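Long-range contacts in 2,3-dihydroxy-2,3-dihydrophenylpropionate dehydrogenase (PDB 5XTF), which catalyses the NAD(+)-dependent oxidation of naphthalene cis-dihydrodiol to 1,2-dihydroxynaphthalene, as a tetrameric member of the short-chain dehydrogenase/reductase family: residues T83-I88 with I140-P145; F101-G106 with K134-G139; S153-A158 with A248-L253. All blocks are in the same frame, centred on the assembly; numbering follows the deposited sequence.

Interaction 1: residues T83-I88 with I140-P145; sequences TNEKLI and ISAALP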
loop_
_atom_site.group_PDB
_atom_site.type_symbol
_atom_site.label_atom_id
_atom_site.label_comp_id
_atom_site.label_asym_id
_atom_site.label_seq_id
_atom_site.Cartn_x
_atom_site.Cartn_y
_atom_site.Cartn_z
ATOM N N THR B 83 -15.506 27.762 15.473
ATOM C CA THR B 83 -14.222 28.398 15.195
ATOM C C THR B 83 -13.790 28.178 13.742
ATOM O O THR B 83 -13.278 29.104 13.089
ATOM C CB THR B 83 -13.158 27.868 16.160
ATOM O OG1 THR B 83 -13.470 28.271 17.504
ATOM C CG2 THR B 83 -11.769 28.380 15.767
ATOM N N ASN B 84 -13.984 26.958 13.222
ATOM C CA ASN B 84 -13.670 26.680 11.821
ATOM C C ASN B 84 -14.543 27.515 10.892
ATOM O O ASN B 84 -14.062 28.039 9.884
ATOM C CB ASN B 84 -13.868 25.187 11.509
ATOM C CG ASN B 84 -12.871 24.298 12.214
ATOM O OD1 ASN B 84 -13.231 23.506 13.087
ATOM N ND2 ASN B 84 -11.621 24.402 11.826
ATOM N N GLU B 85 -15.839 27.621 11.200
ATOM C CA GLU B 85 -16.709 28.500 10.426
ATOM C C GLU B 85 -16.222 29.944 10.486
ATOM O O GLU B 85 -16.178 30.643 9.465
ATOM C CB GLU B 85 -18.141 28.375 10.941
ATOM C CG GLU B 85 -18.755 27.016 10.636
ATOM C CD GLU B 85 -20.091 26.792 11.331
ATOM O OE1 GLU B 85 -20.282 27.311 12.459
ATOM O OE2 GLU B 85 -20.956 26.113 10.735
ATOM N N LYS B 86 -15.814 30.393 11.672
ATOM C CA LYS B 86 -15.300 31.748 11.834
ATOM C C LYS B 86 -14.076 31.980 10.957
ATOM O O LYS B 86 -13.998 32.982 10.233
ATOM C CB LYS B 86 -14.980 31.982 13.307
ATOM C CG LYS B 86 -14.631 33.408 13.701
ATOM C CD LYS B 86 -14.499 33.431 15.227
ATOM C CE LYS B 86 -13.538 34.486 15.739
ATOM N NZ LYS B 86 -13.547 35.650 14.849
ATOM N N LEU B 87 -13.123 31.037 10.987
ATOM C CA LEU B 87 -11.940 31.119 10.127
ATOM C C LEU B 87 -12.331 31.318 8.669
ATOM O O LEU B 87 -11.844 32.237 7.997
ATOM C CB LEU B 87 -11.094 29.856 10.275
ATOM C CG LEU B 87 -9.807 29.759 9.445
ATOM C CD1 LEU B 87 -8.755 30.644 10.023
ATOM C CD2 LEU B 87 -9.293 28.305 9.383
ATOM N N ILE B 88 -13.234 30.478 8.169
ATOM C CA ILE B 88 -13.675 30.631 6.789
ATOM C C ILE B 88 -14.369 31.979 6.596
ATOM O O ILE B 88 -14.048 32.729 5.669
ATOM C CB ILE B 88 -14.586 29.466 6.379
ATOM C CG1 ILE B 88 -13.865 28.127 6.610
ATOM C CG2 ILE B 88 -15.025 29.626 4.923
ATOM C CD1 ILE B 88 -12.448 28.065 6.047
ATOM N N ILE B 140 -13.134 20.913 6.749
ATOM C CA ILE B 140 -13.519 20.701 5.354
ATOM C C ILE B 140 -15.012 20.965 5.153
ATOM O O ILE B 140 -15.419 21.592 4.161
ATOM C CB ILE B 140 -13.113 19.286 4.904
ATOM C CG1 ILE B 140 -11.590 19.212 4.774
ATOM C CG2 ILE B 140 -13.826 18.906 3.612
ATOM C CD1 ILE B 140 -11.040 17.837 4.825
ATOM N N SER B 141 -15.848 20.494 6.084
ATOM C CA SER B 141 -17.268 20.838 6.068
ATOM C C SER B 141 -17.480 22.353 6.018
ATOM O O SER B 141 -18.292 22.858 5.233
ATOM C CB SER B 141 -17.938 20.245 7.306
ATOM O OG SER B 141 -19.282 20.657 7.413
ATOM N N ALA B 142 -16.737 23.098 6.827
ATOM C CA ALA B 142 -16.895 24.549 6.832
ATOM C C ALA B 142 -16.349 25.202 5.563
ATOM O O ALA B 142 -16.840 26.262 5.157
ATOM C CB ALA B 142 -16.213 25.135 8.060
ATOM N N ALA B 143 -15.339 24.602 4.919
ATOM C CA ALA B 143 -14.720 25.241 3.765
ATOM C C ALA B 143 -15.395 24.883 2.449
ATOM O O ALA B 143 -15.257 25.640 1.481
ATOM C CB ALA B 143 -13.233 24.893 3.690
ATOM N N LEU B 144 -16.160 23.785 2.407
ATOM C CA LEU B 144 -16.683 23.191 1.180
ATOM C C LEU B 144 -17.440 24.196 0.308
ATOM O O LEU B 144 -17.041 24.403 -0.846
ATOM C CB LEU B 144 -17.577 21.993 1.507
ATOM C CG LEU B 144 -17.763 20.987 0.371
ATOM C CD1 LEU B 144 -16.446 20.399 -0.051
ATOM C CD2 LEU B 144 -18.676 19.876 0.791
ATOM N N PRO B 145 -18.500 24.858 0.800
ATOM C CA PRO B 145 -19.249 25.749 -0.100
ATOM C C PRO B 145 -18.360 26.769 -0.803
ATOM O O PRO B 145 -18.569 27.037 -1.994
ATOM C CB PRO B 145 -20.275 26.400 0.832
ATOM C CG PRO B 145 -20.399 25.457 1.996
ATOM C CD PRO B 145 -19.024 24.921 2.180
#
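Ala-142 and Ile-88 carry most of the packing between helices 81-95 and 118-150, and their encounter is consistent with a small residue allowing two helices of a Rossmann-type fold to approach closely. The methyl of Ala-142 points toward the neighbouring helix and comes down on its backbone, with CB 4.0 Å from both the carbonyl O of Asn-84 and the N of Glu-85. Three side chains surround this methyl near their roots: CB of Asn-84, CG of Glu-85, which passes alongside at 4.1 Å from Ala-142 CB, and CG1 of Ile-88 further along.

Ile-88 meets Ala-142 from the next turn with both of its branches. Its chi1 of -56° sets CG1 beside the backbone N and CG2 opposite it, and each of these carbons lies 3.8 Å from the carbonyl O of Ala-142. From CG1 the chain bends (chi2 -49°), bringing CD1 to within 4.0 Å of the CB of Ala-143; the isoleucine thus reaches two successive alanines. Ile-88 and Ala-143 both continue onto Leu-98, in the loop leading to strand 100-103, while Asn-84 rests on Val-78, an NAD(+)-binding residue.

The short helical segments run nearly side by side, crossing at -30° with their axes 8.7 Å apart at closest approach. Glu-85 marks the solvent-facing margin: its aliphatic part takes part while the carboxylate extends beyond the contact, and Ile-88 and Ala-143 form the buried side. Between the two segments there is neither a hydrogen bond nor a salt bridge. The chemistry is therefore that of methyl and methylene groups against one another and against helix backbone, and it implies that the spacing of the helices rests on van der Waals fit, not on directional bonds.

Interaction 2: residues F101-G106 with K134-G139; sequences FIANAG and KSYFSG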
loop_
_atom_site.group_PDB
_atom_site.type_symbol
_atom_site.label_atom_id
_atom_site.label_comp_id
_atom_site.label_asym_id
_atom_site.label_seq_id
_atom_site.Cartn_x
_atom_site.Cartn_y
_atom_site.Cartn_z
ATOM N N PHE B 101 -7.786 24.989 1.307
ATOM C CA PHE B 101 -7.874 24.789 2.748
ATOM C C PHE B 101 -6.854 23.733 3.151
ATOM O O PHE B 101 -6.859 22.620 2.605
ATOM C CB PHE B 101 -9.277 24.359 3.187
ATOM C CG PHE B 101 -9.372 24.068 4.666
ATOM C CD1 PHE B 101 -9.334 25.102 5.586
ATOM C CD2 PHE B 101 -9.484 22.773 5.136
ATOM C CE1 PHE B 101 -9.409 24.857 6.945
ATOM C CE2 PHE B 101 -9.563 22.525 6.505
ATOM C CZ PHE B 101 -9.524 23.570 7.400
ATOM N N ILE B 102 -5.983 24.083 4.097
ATOM C CA ILE B 102 -4.940 23.199 4.596
ATOM C C ILE B 102 -5.292 22.852 6.030
ATOM O O ILE B 102 -5.215 23.709 6.921
ATOM C CB ILE B 102 -3.548 23.831 4.523
ATOM C CG1 ILE B 102 -3.197 24.202 3.082
ATOM C CG2 ILE B 102 -2.514 22.894 5.123
ATOM C CD1 ILE B 102 -1.791 24.732 2.926
ATOM N N ALA B 103 -5.690 21.604 6.250
ATOM C CA ALA B 103 -6.001 21.111 7.582
ATOM C C ALA B 103 -4.732 20.476 8.121
ATOM O O ALA B 103 -4.277 19.452 7.600
ATOM C CB ALA B 103 -7.155 20.117 7.529
ATOM N N ASN B 104 -4.162 21.075 9.164
ATOM C CA ASN B 104 -2.817 20.724 9.600
ATOM C C ASN B 104 -2.659 20.632 11.106
ATOM O O ASN B 104 -1.691 20.015 11.562
ATOM C CB ASN B 104 -1.800 21.739 9.043
ATOM C CG ASN B 104 -0.448 21.665 9.721
ATOM O OD1 ASN B 104 0.281 20.672 9.589
ATOM N ND2 ASN B 104 -0.098 22.717 10.454
ATOM N N ALA B 105 -3.544 21.224 11.898
ATOM C CA ALA B 105 -3.383 21.169 13.343
ATOM C C ALA B 105 -3.336 19.711 13.796
ATOM O O ALA B 105 -4.147 18.886 13.368
ATOM C CB ALA B 105 -4.518 21.937 14.035
ATOM N N GLY B 106 -2.336 19.371 14.609
ATOM C CA GLY B 106 -2.157 18.001 15.038
ATOM C C GLY B 106 -1.737 17.929 16.492
ATOM O O GLY B 106 -1.374 18.937 17.104
ATOM N N LYS B 134 -11.310 14.261 13.541
ATOM C CA LYS B 134 -12.628 14.887 13.521
ATOM C C LYS B 134 -12.545 16.354 13.097
ATOM O O LYS B 134 -13.372 16.833 12.309
ATOM C CB LYS B 134 -13.309 14.763 14.884
ATOM C CG LYS B 134 -14.795 14.965 14.753
ATOM C CD LYS B 134 -15.521 15.085 16.085
ATOM C CE LYS B 134 -17.022 15.267 15.820
ATOM N NZ LYS B 134 -17.853 15.239 17.058
ATOM N N SER B 135 -11.543 17.075 13.575
ATOM C CA SER B 135 -11.481 18.481 13.213
ATOM C C SER B 135 -10.999 18.692 11.773
ATOM O O SER B 135 -11.223 19.771 11.219
ATOM C CB SER B 135 -10.605 19.246 14.205
ATOM O OG SER B 135 -9.240 19.006 13.922
ATOM N N TYR B 136 -10.384 17.690 11.132
ATOM C CA TYR B 136 -10.213 17.764 9.678
ATOM C C TYR B 136 -11.569 17.728 8.978
ATOM O O TYR B 136 -11.834 18.532 8.074
ATOM C CB TYR B 136 -9.330 16.631 9.156
ATOM C CG TYR B 136 -7.841 16.792 9.370
ATOM C CD1 TYR B 136 -7.319 17.787 10.195
ATOM C CD2 TYR B 136 -6.950 15.941 8.730
ATOM C CE1 TYR B 136 -5.942 17.912 10.373
ATOM C CE2 TYR B 136 -5.585 16.055 8.905
ATOM C CZ TYR B 136 -5.086 17.034 9.717
ATOM O OH TYR B 136 -3.728 17.096 9.852
ATOM N N PHE B 137 -12.451 16.807 9.407
ATOM C CA PHE B 137 -13.815 16.775 8.881
ATOM C C PHE B 137 -14.518 18.113 9.087
ATOM O O PHE B 137 -15.202 18.609 8.183
ATOM C CB PHE B 137 -14.618 15.653 9.544
ATOM C CG PHE B 137 -14.363 14.280 8.965
ATOM C CD1 PHE B 137 -13.493 13.393 9.595
ATOM C CD2 PHE B 137 -15.006 13.870 7.811
ATOM C CE1 PHE B 137 -13.261 12.128 9.072
ATOM C CE2 PHE B 137 -14.780 12.610 7.282
ATOM C CZ PHE B 137 -13.908 11.741 7.913
ATOM N N SER B 138 -14.350 18.714 10.268
ATOM C CA SER B 138 -15.029 19.972 10.586
ATOM C C SER B 138 -14.535 21.122 9.706
ATOM O O SER B 138 -15.340 21.843 9.105
ATOM C CB SER B 138 -14.845 20.290 12.071
ATOM O OG SER B 138 -15.359 21.573 12.412
ATOM N N GLY B 139 -13.214 21.293 9.598
ATOM C CA GLY B 139 -12.673 22.304 8.702
ATOM C C GLY B 139 -13.137 22.147 7.264
ATOM O O GLY B 139 -13.499 23.129 6.607
#
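Phe-101 and Ala-103 on strand 100-103 face Gly-139 and Tyr-136 on helix 118-150, where the beta-alpha-beta crossover of this Rossmann fold lays its helix against the parallel sheet. Packing is tight at both the glycine and the tyrosine. Having no side chain, Gly-139 offers bare backbone to the phenylalanine, whose CZ comes within 3.6 Å of Gly-139 CA. A chi1 of 177° swings the ring out opposite its own backbone N and toward the helix; CE2 then touches the carbonyl carbon of Gly-139, and the carbonyl O stands over one face, displaced toward the rim.

One turn back along the helix, the methyl of Ala-103 sits over a face of the Tyr-136 ring in a CH-pi contact, 3.9 Å from Ala-103 CB to the ring centroid and 23° off the ring normal. The methyl is off-centre, nearest to CD1, with Ala-103 CB 3.5 Å from Tyr-136 CD1. The tyrosine's CB does not point at the strand; it is the far end of the side chain that closes in, reaching the backbone of Ala-103 and Asn-104.

Beyond Ala-103 the strand gives way to the Asn-Ala-Gly turn characteristic of the family, and the contact thins. Ala-105 is partly exposed, touching the tyrosine through its carbonyl O, 3.6 Å from Tyr-136 CE1, and Gly-106 is exposed to solvent. Asn-104, an NAD(+)-binding residue, has its CB directed away from the helix, and its OD1 is hydrogen-bonded to Thr-157 OG1. The buried phenol has its partner on the next strand as well. Tyr-136 OH hydrogen-bonds to the carbonyl O of Thr-157, whereas the O of Ala-103, although only 3.3 Å from that same OH, merely packs against it.

Interaction 3: residues S153-A158 with A248-L253; sequences SVVMTA and APYLLL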
loop_
_atom_site.group_PDB
_atom_site.type_symbol
_atom_site.label_atom_id
_atom_site.label_comp_id
_atom_site.label_asym_id
_atom_site.label_seq_id
_atom_site.Cartn_x
_atom_site.Cartn_y
_atom_site.Cartn_z
ATOM N N SER B 153 -8.962 23.373 -3.696
ATOM C CA SER B 153 -8.410 22.115 -3.215
ATOM C C SER B 153 -8.347 22.079 -1.690
ATOM O O SER B 153 -8.543 23.082 -0.997
ATOM C CB SER B 153 -7.020 21.851 -3.824
ATOM O OG SER B 153 -6.051 22.748 -3.327
ATOM N N VAL B 154 -8.084 20.872 -1.180
ATOM C CA VAL B 154 -7.800 20.613 0.223
ATOM C C VAL B 154 -6.446 19.928 0.317
ATOM O O VAL B 154 -6.124 19.066 -0.507
ATOM C CB VAL B 154 -8.891 19.735 0.865
ATOM C CG1 VAL B 154 -8.550 19.444 2.299
ATOM C CG2 VAL B 154 -10.216 20.421 0.767
ATOM N N VAL B 155 -5.651 20.306 1.314
ATOM C CA VAL B 155 -4.439 19.574 1.666
ATOM C C VAL B 155 -4.510 19.275 3.145
ATOM O O VAL B 155 -4.705 20.191 3.952
ATOM C CB VAL B 155 -3.146 20.343 1.353
ATOM C CG1 VAL B 155 -1.948 19.416 1.525
ATOM C CG2 VAL B 155 -3.192 20.926 -0.046
ATOM N N MET B 156 -4.375 18.001 3.502
ATOM C CA MET B 156 -4.310 17.576 4.884
ATOM C C MET B 156 -2.885 17.187 5.237
ATOM O O MET B 156 -2.132 16.669 4.405
ATOM C CB MET B 156 -5.239 16.391 5.151
ATOM C CG MET B 156 -6.720 16.736 5.123
ATOM S SD MET B 156 -7.768 15.264 5.137
ATOM C CE MET B 156 -8.042 14.988 3.396
ATOM N N THR B 157 -2.515 17.446 6.476
ATOM C CA THR B 157 -1.270 16.924 7.013
ATOM C C THR B 157 -1.541 15.516 7.548
ATOM O O THR B 157 -2.322 15.333 8.494
ATOM C CB THR B 157 -0.722 17.850 8.101
ATOM O OG1 THR B 157 -0.359 19.118 7.529
ATOM C CG2 THR B 157 0.483 17.234 8.783
ATOM N N ALA B 158 -0.939 14.520 6.903
ATOM C CA ALA B 158 -0.921 13.157 7.410
ATOM C C ALA B 158 0.321 13.009 8.273
ATOM O O ALA B 158 0.576 13.871 9.119
ATOM C CB ALA B 158 -0.948 12.150 6.259
ATOM N N ALA B 248 7.518 22.382 0.495
ATOM C CA ALA B 248 7.321 22.357 -0.951
ATOM C C ALA B 248 6.164 21.466 -1.403
ATOM O O ALA B 248 5.400 21.908 -2.276
ATOM C CB ALA B 248 8.627 21.960 -1.662
ATOM N N PRO B 249 5.958 20.242 -0.873
ATOM C CA PRO B 249 4.813 19.441 -1.347
ATOM C C PRO B 249 3.472 20.128 -1.151
ATOM O O PRO B 249 2.578 19.979 -2.000
ATOM C CB PRO B 249 4.902 18.148 -0.512
ATOM C CG PRO B 249 6.337 18.068 -0.077
ATOM C CD PRO B 249 6.776 19.499 0.104
ATOM N N TYR B 250 3.303 20.879 -0.057
ATOM C CA TYR B 250 2.053 21.607 0.134
ATOM C C TYR B 250 1.838 22.620 -0.982
ATOM O O TYR B 250 0.739 22.717 -1.535
ATOM C CB TYR B 250 2.046 22.314 1.485
ATOM C CG TYR B 250 2.014 21.415 2.695
ATOM C CD1 TYR B 250 0.822 21.135 3.349
ATOM C CD2 TYR B 250 3.183 20.897 3.214
ATOM C CE1 TYR B 250 0.801 20.354 4.473
ATOM C CE2 TYR B 250 3.180 20.118 4.331
ATOM C CZ TYR B 250 1.990 19.839 4.960
ATOM O OH TYR B 250 2.015 19.042 6.093
ATOM N N LEU B 251 2.886 23.364 -1.341
ATOM C CA LEU B 251 2.770 24.370 -2.390
ATOM C C LEU B 251 2.396 23.740 -3.722
ATOM O O LEU B 251 1.530 24.253 -4.437
ATOM C CB LEU B 251 4.083 25.131 -2.522
ATOM C CG LEU B 251 4.435 26.110 -1.415
ATOM C CD1 LEU B 251 5.883 26.542 -1.627
ATOM C CD2 LEU B 251 3.495 27.313 -1.468
ATOM N N LEU B 252 3.066 22.638 -4.083
ATOM C CA LEU B 252 2.711 21.891 -5.286
ATOM C C LEU B 252 1.244 21.465 -5.260
ATOM O O LEU B 252 0.516 21.642 -6.247
ATOM C CB LEU B 252 3.616 20.659 -5.409
ATOM C CG LEU B 252 3.782 19.787 -6.666
ATOM C CD1 LEU B 252 4.411 18.466 -6.241
ATOM C CD2 LEU B 252 2.508 19.507 -7.437
ATOM N N LEU B 253 0.800 20.875 -4.145
ATOM C CA LEU B 253 -0.557 20.325 -4.075
ATOM C C LEU B 253 -1.637 21.407 -4.092
ATOM O O LEU B 253 -2.765 21.144 -4.526
ATOM C CB LEU B 253 -0.715 19.449 -2.828
ATOM C CG LEU B 253 0.075 18.137 -2.749
ATOM C CD1 LEU B 253 -0.103 17.486 -1.365
ATOM C CD2 LEU B 253 -0.329 17.167 -3.843
HETATM O O HOH W 1 -4.744 19.400 -2.662
#
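Val-155, Tyr-250 and Leu-253 supply the apolar part of the contact. CG1 of the valine, set opposite its backbone N by a chi1 of -170°, enters the corner between the two helix residues, 3.7 Å from Tyr-250 CD1 and 3.9 Å from Leu-253 CD1. It meets the tyrosine ring at a slant, whereas valine and leucine cross at roughly a right angle, the other branch, CG2, lying 4.0 Å from Leu-253 CB.

This is the central parallel sheet of the Rossmann fold packed against a covering helix: the segment of helix 248-254 runs nearly antiparallel to strand 153-157, at 160°, with axes 9.2 Å apart. On the same side, helix 34-46 flanks the tyrosine through Ile-35, an NAD(+)-binding residue, together with Leu-39 and Phe-43.

Direct polar contact is concentrated at the phenol. Tyr-250 OH donates a hydrogen bond of 2.8 Å to Thr-157 OG1, which lies at the ring's edge, in its plane. That threonine oxygen is gripped twice, since it also bonds to OD1 of Asn-104 in the cofactor site.

Water makes the remaining polar link, at the opposite end of the strand. A single molecule donates to Val-154 O at 2.6 Å and to Leu-253 O at 3.2 Å; the latter carbonyl also accepts from Arg-195 NH1.

From the N terminus, helix 81-95 opens interaction 1, strand 100-103 then opens interaction 2, and the single long helix 118-150 closes both, first 2 and then 1. Interaction 2 is therefore nested within the loop of interaction 1, and Phe-101 packs on Ala-143 where they meet. Strand 153-157 follows directly and opens interaction 3, in series with the others, closed some ninety residues later by helix 248-254. Together they tie two neighbouring helices to each other, one of these to the sheet, and the sheet to a helix on its other face. Adjacent strands 100-103 and 153-157 join interactions 2 and 3 beside the NAD(+) site.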